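Local coordinates for protein beta-galactosidase (Geobacillus stearothermophilus, PDB 4OIF) that probably releases terminal non-reducing beta-D-galactose residues from beta-D-galactosides by hydrolysis, as a zinc-containing, trimeric member of glycoside hydrolase family 42, at residues A[433-438]-A[553-558]; A[219-224]-A[425-430]; A[568-571]-A[577-580]. All coordinates share one frame; numbering follows the deposited sequence. Where two conformers were deposited one is given.

The three contacts run outward from the junction of the catalytic and trimerisation regions to a hairpin in the latter. Interaction 2 joins helix 218-246, in the TIM-barrel part, to the end of helix 419-427; interactions 1 and 3 both lie inside the trimerisation region. Interaction 1 is the middle piece. Its K436 NZ reaches back to L425 O of interaction 2 at 2.8 Å, a probable hydrogen bond, and its T557 O probably takes a hydrogen bond from Y570 OH of interaction 3 at 2.6 Å. Interactions 2 and 3 do not touch, their nearest atoms being about 16 Å apart. All three lie away from the zinc and the predicted catalytic residues.

Interaction 1: A[433-438]-A[553-558]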
# COMPACT_ATOMS: atom_id res chain seq x y z
N ALA A 433 -4.43 -1.45 -16.43
CA ALA A 433 -4.45 -0.25 -15.59
C ALA A 433 -3.17 0.55 -15.70
O ALA A 433 -3.20 1.77 -15.88
CB ALA A 433 -4.70 -0.64 -14.13
N GLU A 434 -2.04 -0.15 -15.58
CA GLU A 434 -0.76 0.53 -15.44
C GLU A 434 -0.15 0.95 -16.76
O GLU A 434 0.80 1.73 -16.76
CB GLU A 434 0.21 -0.36 -14.65
CG GLU A 434 -0.11 -0.38 -13.15
CD GLU A 434 0.76 -1.34 -12.35
OE1 GLU A 434 1.86 -1.71 -12.81
OE2 GLU A 434 0.33 -1.73 -11.23
N THR A 435 -0.70 0.50 -17.89
CA THR A 435 -0.08 0.80 -19.18
C THR A 435 -0.86 1.75 -20.08
O THR A 435 -0.40 2.06 -21.17
CB THR A 435 0.19 -0.47 -20.02
OG1 THR A 435 -1.06 -1.04 -20.45
CG2 THR A 435 0.99 -1.48 -19.21
N LYS A 436 -2.04 2.18 -19.63
CA LYS A 436 -2.85 3.12 -20.41
C LYS A 436 -1.99 4.34 -20.78
O LYS A 436 -1.82 4.64 -21.95
CB LYS A 436 -4.10 3.56 -19.63
CG LYS A 436 -5.10 2.45 -19.35
CD LYS A 436 -6.30 2.98 -18.58
CE LYS A 436 -7.22 1.88 -18.06
NZ LYS A 436 -8.30 2.43 -17.16
N ARG A 437 -1.47 5.01 -19.75
CA ARG A 437 -0.43 6.03 -19.87
C ARG A 437 -0.66 7.02 -21.01
O ARG A 437 0.21 7.23 -21.85
CB ARG A 437 0.93 5.35 -20.01
CG ARG A 437 1.29 4.48 -18.80
CD ARG A 437 2.72 3.94 -18.86
NE ARG A 437 3.72 5.00 -18.87
CZ ARG A 437 4.14 5.64 -17.78
NH1 ARG A 437 3.64 5.34 -16.59
NH2 ARG A 437 5.05 6.60 -17.89
N TYR A 438 -1.85 7.62 -21.01
CA TYR A 438 -2.30 8.48 -22.11
C TYR A 438 -1.39 9.71 -22.32
O TYR A 438 -0.81 9.87 -23.41
CB TYR A 438 -3.78 8.87 -21.85
CG TYR A 438 -4.36 9.95 -22.75
CD1 TYR A 438 -4.41 9.79 -24.13
CD2 TYR A 438 -4.86 11.13 -22.21
CE1 TYR A 438 -4.94 10.76 -24.95
CE2 TYR A 438 -5.40 12.11 -23.02
CZ TYR A 438 -5.43 11.92 -24.39
OH TYR A 438 -5.96 12.89 -25.22
N LYS A 553 5.17 -3.17 -27.48
CA LYS A 553 4.78 -3.47 -26.11
C LYS A 553 3.36 -2.98 -25.80
O LYS A 553 2.85 -2.07 -26.47
CB LYS A 553 5.77 -2.86 -25.11
CG LYS A 553 7.17 -3.42 -25.24
CD LYS A 553 8.04 -3.07 -24.06
CE LYS A 553 8.33 -1.59 -23.97
NZ LYS A 553 9.19 -1.31 -22.77
N ASP A 554 2.73 -3.61 -24.81
CA ASP A 554 1.49 -3.13 -24.17
C ASP A 554 0.21 -3.30 -24.97
O ASP A 554 -0.76 -3.86 -24.46
CB ASP A 554 1.63 -1.64 -23.78
CG ASP A 554 2.76 -1.39 -22.80
OD1 ASP A 554 3.18 -2.34 -22.11
OD2 ASP A 554 3.22 -0.23 -22.72
N TYR A 555 0.18 -2.79 -26.20
CA TYR A 555 -1.04 -2.84 -27.00
C TYR A 555 -0.80 -3.13 -28.48
O TYR A 555 0.13 -2.59 -29.09
CB TYR A 555 -1.83 -1.53 -26.88
CG TYR A 555 -2.26 -1.24 -25.47
CD1 TYR A 555 -3.35 -1.90 -24.91
CD2 TYR A 555 -1.58 -0.32 -24.68
CE1 TYR A 555 -3.76 -1.66 -23.62
CE2 TYR A 555 -1.99 -0.07 -23.39
CZ TYR A 555 -3.08 -0.74 -22.86
OH TYR A 555 -3.49 -0.51 -21.58
N ALA A 556 -1.65 -3.97 -29.04
CA ALA A 556 -1.70 -4.18 -30.47
C ALA A 556 -3.13 -4.03 -30.92
O ALA A 556 -4.06 -4.21 -30.14
CB ALA A 556 -1.16 -5.55 -30.83
N THR A 557 -3.32 -3.68 -32.18
CA THR A 557 -4.67 -3.61 -32.72
C THR A 557 -4.82 -4.48 -33.96
O THR A 557 -4.07 -4.31 -34.92
CB THR A 557 -5.06 -2.16 -33.06
OG1 THR A 557 -4.76 -1.29 -31.96
CG2 THR A 557 -6.55 -2.09 -33.37
N VAL A 558 -5.77 -5.40 -33.95
CA VAL A 558 -6.07 -6.15 -35.16
C VAL A 558 -6.85 -5.23 -36.10
O VAL A 558 -7.79 -4.56 -35.68
CB VAL A 558 -6.86 -7.45 -34.87
CG1 VAL A 558 -7.18 -8.17 -36.17
CG2 VAL A 558 -6.06 -8.38 -33.96
O HOH W 1 -0.65 -3.53 -21.57
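T435 OG1 is held from two directions: Y555 OH donates a hydrogen bond to it at 2.7 Å, and T435 OG1 in turn donates to a water at 2.8 Å. That water donates a hydrogen bond to D554 O, at 2.9 Å, so the threonine hydroxyl links the phenol tip to the backbone one residue earlier. The same water lies 3.9 Å above the plane of the Y555 ring, offset toward its rim. With chi1 of T435 at 69°, OG1 sits between the backbone N and the carbonyl carbon, turned to the phenol, which puts T435 CG2 beside the backbone N, 3.7 Å from D554 OD1. This last approach is a plain van der Waals contact; the carboxylate has its charged partner in R597, which forms a salt bridge with D554 OD2 and also hydrogen-bonds T435 O and K436 O. One arginine therefore ties both sides of the contact together. The phenol is gripped a second time, by a hydrogen bond between Y555 OH and A432 N. K436 N stands at the ring edge, near its plane, but at 3.6 Å from Y555 OH it only packs there. D554 itself is the middle residue of a gamma turn, with phi positive at 75° and Y555 N hydrogen-bonded to K553 O, which separates strand 548-553 from strand 555-561. The contact thus docks the loop between helices 419-427 and 438-451, where R437 takes the N-cap position of the second helix, onto the start of strand 555-561, which pairs antiparallel with strand 527-534.

Interaction 2: A[219-224]-A[425-430]; sequences GLNLDW and LNDAQG
N221 and D427 make a single side-chain bridge between two helices: helix 218-246, in the TIM-barrel part of the enzyme, and the last turn of helix 419-427, in the trimerisation region. N221 ND2 donates to D427 OD2 at 2.8 Å, and the N-H...O angle of 158° makes it a fairly straight bond. The two side chains take different first torsions to meet. D427 holds its CG opposite the backbone N (chi1 -161°), reaching out from the helix end, whereas N221 keeps CG beside its own N, which turns the amide to present ND2 to D427. They cross at about a right angle, with the amide and carboxylate planes 88° apart. The acceptor lies in the amide plane, while the donor comes to the syn side of D427 OD2, somewhat out of the carboxylate plane. H218 ND1 also hydrogen-bonds D427 OD2, giving that oxygen two partners. With an alanine in place of D427, N221 ND2 and H218 ND1 would probably both lose their acceptor and the amide would be freer to turn. A428 and Q429 pack on K371 and F369 of the second subunit. N221 CB also packs against D427 OD2, 3.7 Å away.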
# COMPACT_ATOMS: atom_id res chain seq x y z
N GLY A 219 -20.54 7.01 -16.30
CA GLY A 219 -21.15 8.27 -16.70
C GLY A 219 -21.34 9.19 -15.51
O GLY A 219 -21.19 10.41 -15.63
N LEU A 220 -21.66 8.60 -14.36
CA LEU A 220 -21.74 9.35 -13.11
C LEU A 220 -20.36 9.88 -12.74
O LEU A 220 -20.23 11.04 -12.38
CB LEU A 220 -22.31 8.48 -11.99
CG LEU A 220 -22.19 9.02 -10.55
CD1 LEU A 220 -22.79 10.42 -10.41
CD2 LEU A 220 -22.81 8.07 -9.54
N ASN A 221 -19.33 9.04 -12.82
CA ASN A 221 -17.98 9.49 -12.47
C ASN A 221 -17.52 10.67 -13.34
O ASN A 221 -17.01 11.70 -12.84
CB ASN A 221 -17.00 8.32 -12.59
CG ASN A 221 -17.40 7.14 -11.72
OD1 ASN A 221 -17.99 7.32 -10.66
ND2 ASN A 221 -17.06 5.94 -12.16
N LEU A 222 -17.74 10.52 -14.64
CA LEU A 222 -17.39 11.52 -15.64
C LEU A 222 -18.15 12.83 -15.40
O LEU A 222 -17.54 13.89 -15.24
CB LEU A 222 -17.68 10.97 -17.04
CG LEU A 222 -17.30 11.80 -18.26
CD1 LEU A 222 -15.82 12.18 -18.25
CD2 LEU A 222 -17.64 11.02 -19.53
N ASP A 223 -19.48 12.74 -15.37
CA ASP A 223 -20.29 13.92 -15.11
C ASP A 223 -19.93 14.58 -13.77
O ASP A 223 -19.98 15.80 -13.67
CB ASP A 223 -21.78 13.59 -15.14
CG ASP A 223 -22.37 13.68 -16.54
OD1 ASP A 223 -21.65 14.14 -17.45
OD2 ASP A 223 -23.54 13.30 -16.73
N TRP A 224 -19.55 13.80 -12.76
CA TRP A 224 -19.11 14.38 -11.50
C TRP A 224 -17.82 15.17 -11.70
O TRP A 224 -17.70 16.28 -11.21
CB TRP A 224 -18.92 13.33 -10.40
CG TRP A 224 -18.34 13.90 -9.12
CD1 TRP A 224 -17.07 13.70 -8.62
CD2 TRP A 224 -18.98 14.78 -8.19
NE1 TRP A 224 -16.90 14.40 -7.45
CE2 TRP A 224 -18.06 15.07 -7.16
CE3 TRP A 224 -20.25 15.36 -8.14
CZ2 TRP A 224 -18.36 15.91 -6.09
CZ3 TRP A 224 -20.56 16.19 -7.07
CH2 TRP A 224 -19.61 16.46 -6.06
N LEU A 425 -10.91 7.36 -20.01
CA LEU A 425 -10.00 6.25 -20.25
C LEU A 425 -9.43 5.74 -18.93
O LEU A 425 -9.28 4.53 -18.77
CB LEU A 425 -8.88 6.66 -21.20
CG LEU A 425 -7.79 5.62 -21.42
CD1 LEU A 425 -8.40 4.35 -21.96
CD2 LEU A 425 -6.74 6.16 -22.39
N ASN A 426 -9.11 6.64 -18.01
CA ASN A 426 -8.54 6.21 -16.72
C ASN A 426 -9.55 5.44 -15.87
O ASN A 426 -9.19 4.48 -15.20
CB ASN A 426 -8.01 7.41 -15.92
CG ASN A 426 -6.62 7.81 -16.35
OD1 ASN A 426 -5.90 7.04 -16.98
ND2 ASN A 426 -6.23 9.04 -16.03
N ASP A 427 -10.81 5.87 -15.91
CA ASP A 427 -11.87 5.22 -15.15
C ASP A 427 -12.34 3.88 -15.73
O ASP A 427 -12.91 3.06 -15.01
CB ASP A 427 -13.08 6.13 -15.03
CG ASP A 427 -14.00 5.72 -13.91
OD1 ASP A 427 -13.49 5.61 -12.78
OD2 ASP A 427 -15.20 5.49 -14.16
N ALA A 428 -12.10 3.68 -17.01
CA ALA A 428 -12.62 2.51 -17.73
C ALA A 428 -12.10 1.18 -17.18
O ALA A 428 -10.93 1.05 -16.82
CB ALA A 428 -12.30 2.63 -19.22
N GLN A 429 -12.98 0.19 -17.11
CA GLN A 429 -12.59 -1.16 -16.74
C GLN A 429 -12.22 -1.93 -18.00
O GLN A 429 -13.09 -2.30 -18.80
CB GLN A 429 -13.71 -1.86 -15.97
CG GLN A 429 -13.92 -1.28 -14.59
CD GLN A 429 -12.78 -1.61 -13.64
OE1 GLN A 429 -12.33 -2.75 -13.57
NE2 GLN A 429 -12.31 -0.61 -12.92
N GLY A 430 -10.92 -2.15 -18.20
CA GLY A 430 -10.44 -2.75 -19.43
C GLY A 430 -9.00 -2.39 -19.73
O GLY A 430 -8.38 -1.62 -18.99

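Interaction 3: A[568-571]-A[577-580]; sequences GVYE and DTPA
Y570 lays its ring over the methyl of A580 within a beta hairpin, and every ring atom finds something on the opposing arm. The side chain begins at Y570 CB, 4.2 Å from T578 O, and CG stays beside the backbone N (chi1 -57°), which carries the ring along the facing arm. Y570 CG and CD1 lie against A580 CB. Y570 CD2 is near T578 O and comes 3.7 Å from T578 OG1, a hydroxyl that is itself hydrogen-bonded to Y575 O. Y570 CE2 lies 3.2 Å from P579 O. A580 CB sits over one face, near the ring centre and closest to Y570 CE1 and CZ; this CH-pi contact is 3.4 Å from the Y570 centroid and only 12° off the normal. At the tip, Y570 OH skirts A580 CA while its hydrogen-bonding partner is T557 O. Three backbone hydrogen bonds join the two arms: A580 N to G568 O at 2.7 Å, Y570 N to T578 O, and D577 N to Y570 O. Between the first two, V569 and P579 form an antiparallel non-hydrogen-bonded pair with diverging side chains. The Y575 ring meets that of Y570 edge-to-face. Strand 541-545 flanks strand 565-570, its V543 touching both Y570 and A580; strand 589-594 lies beyond strand 579-586, and strand 555-561 packs A556 on Y570 and I561 on P579.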
# COMPACT_ATOMS: atom_id res chain seq x y z
N GLY A 568 2.90 -1.12 -42.47
CA GLY A 568 3.66 -1.99 -41.60
C GLY A 568 2.79 -3.12 -41.12
O GLY A 568 1.57 -2.96 -41.04
N VAL A 569 3.42 -4.25 -40.79
CA VAL A 569 2.66 -5.43 -40.33
C VAL A 569 3.24 -6.01 -39.06
O VAL A 569 4.43 -5.86 -38.80
CB VAL A 569 2.63 -6.56 -41.41
CG1 VAL A 569 2.05 -6.04 -42.70
CG2 VAL A 569 4.02 -7.15 -41.63
N TYR A 570 2.40 -6.68 -38.27
CA TYR A 570 2.88 -7.39 -37.07
C TYR A 570 3.69 -8.60 -37.51
O TYR A 570 3.52 -9.08 -38.63
CB TYR A 570 1.71 -7.82 -36.18
CG TYR A 570 0.82 -6.68 -35.72
CD1 TYR A 570 1.25 -5.79 -34.73
CD2 TYR A 570 -0.43 -6.48 -36.28
CE1 TYR A 570 0.46 -4.75 -34.32
CE2 TYR A 570 -1.24 -5.44 -35.87
CZ TYR A 570 -0.79 -4.58 -34.89
OH TYR A 570 -1.58 -3.54 -34.47
N GLU A 571 4.55 -9.12 -36.64
CA GLU A 571 5.43 -10.22 -37.04
C GLU A 571 5.28 -11.49 -36.20
O GLU A 571 5.87 -12.51 -36.51
CB GLU A 571 6.89 -9.77 -36.99
CG GLU A 571 7.22 -8.58 -37.88
CD GLU A 571 8.71 -8.32 -37.92
OE1 GLU A 571 9.26 -7.76 -36.94
OE2 GLU A 571 9.35 -8.70 -38.92
N ASP A 577 1.80 -10.97 -39.49
CA ASP A 577 1.73 -10.64 -40.91
C ASP A 577 0.42 -9.96 -41.30
O ASP A 577 0.07 -9.91 -42.48
CB ASP A 577 1.93 -11.89 -41.78
CG ASP A 577 3.27 -12.55 -41.52
OD1 ASP A 577 4.27 -11.84 -41.30
OD2 ASP A 577 3.32 -13.79 -41.54
N THR A 578 -0.30 -9.42 -40.32
CA THR A 578 -1.50 -8.62 -40.61
C THR A 578 -1.11 -7.15 -40.41
O THR A 578 -0.08 -6.88 -39.81
CB THR A 578 -2.70 -9.04 -39.72
OG1 THR A 578 -2.37 -8.85 -38.34
CG2 THR A 578 -3.07 -10.48 -39.96
N PRO A 579 -1.91 -6.20 -40.92
CA PRO A 579 -1.49 -4.79 -40.85
C PRO A 579 -1.42 -4.18 -39.45
O PRO A 579 -2.33 -4.34 -38.64
CB PRO A 579 -2.59 -4.06 -41.65
CG PRO A 579 -3.25 -5.10 -42.44
CD PRO A 579 -3.17 -6.35 -41.64
N ALA A 580 -0.34 -3.46 -39.20
CA ALA A 580 -0.16 -2.70 -37.96
C ALA A 580 -0.14 -1.19 -38.23
O ALA A 580 -0.62 -0.39 -37.42
CB ALA A 580 1.10 -3.14 -37.26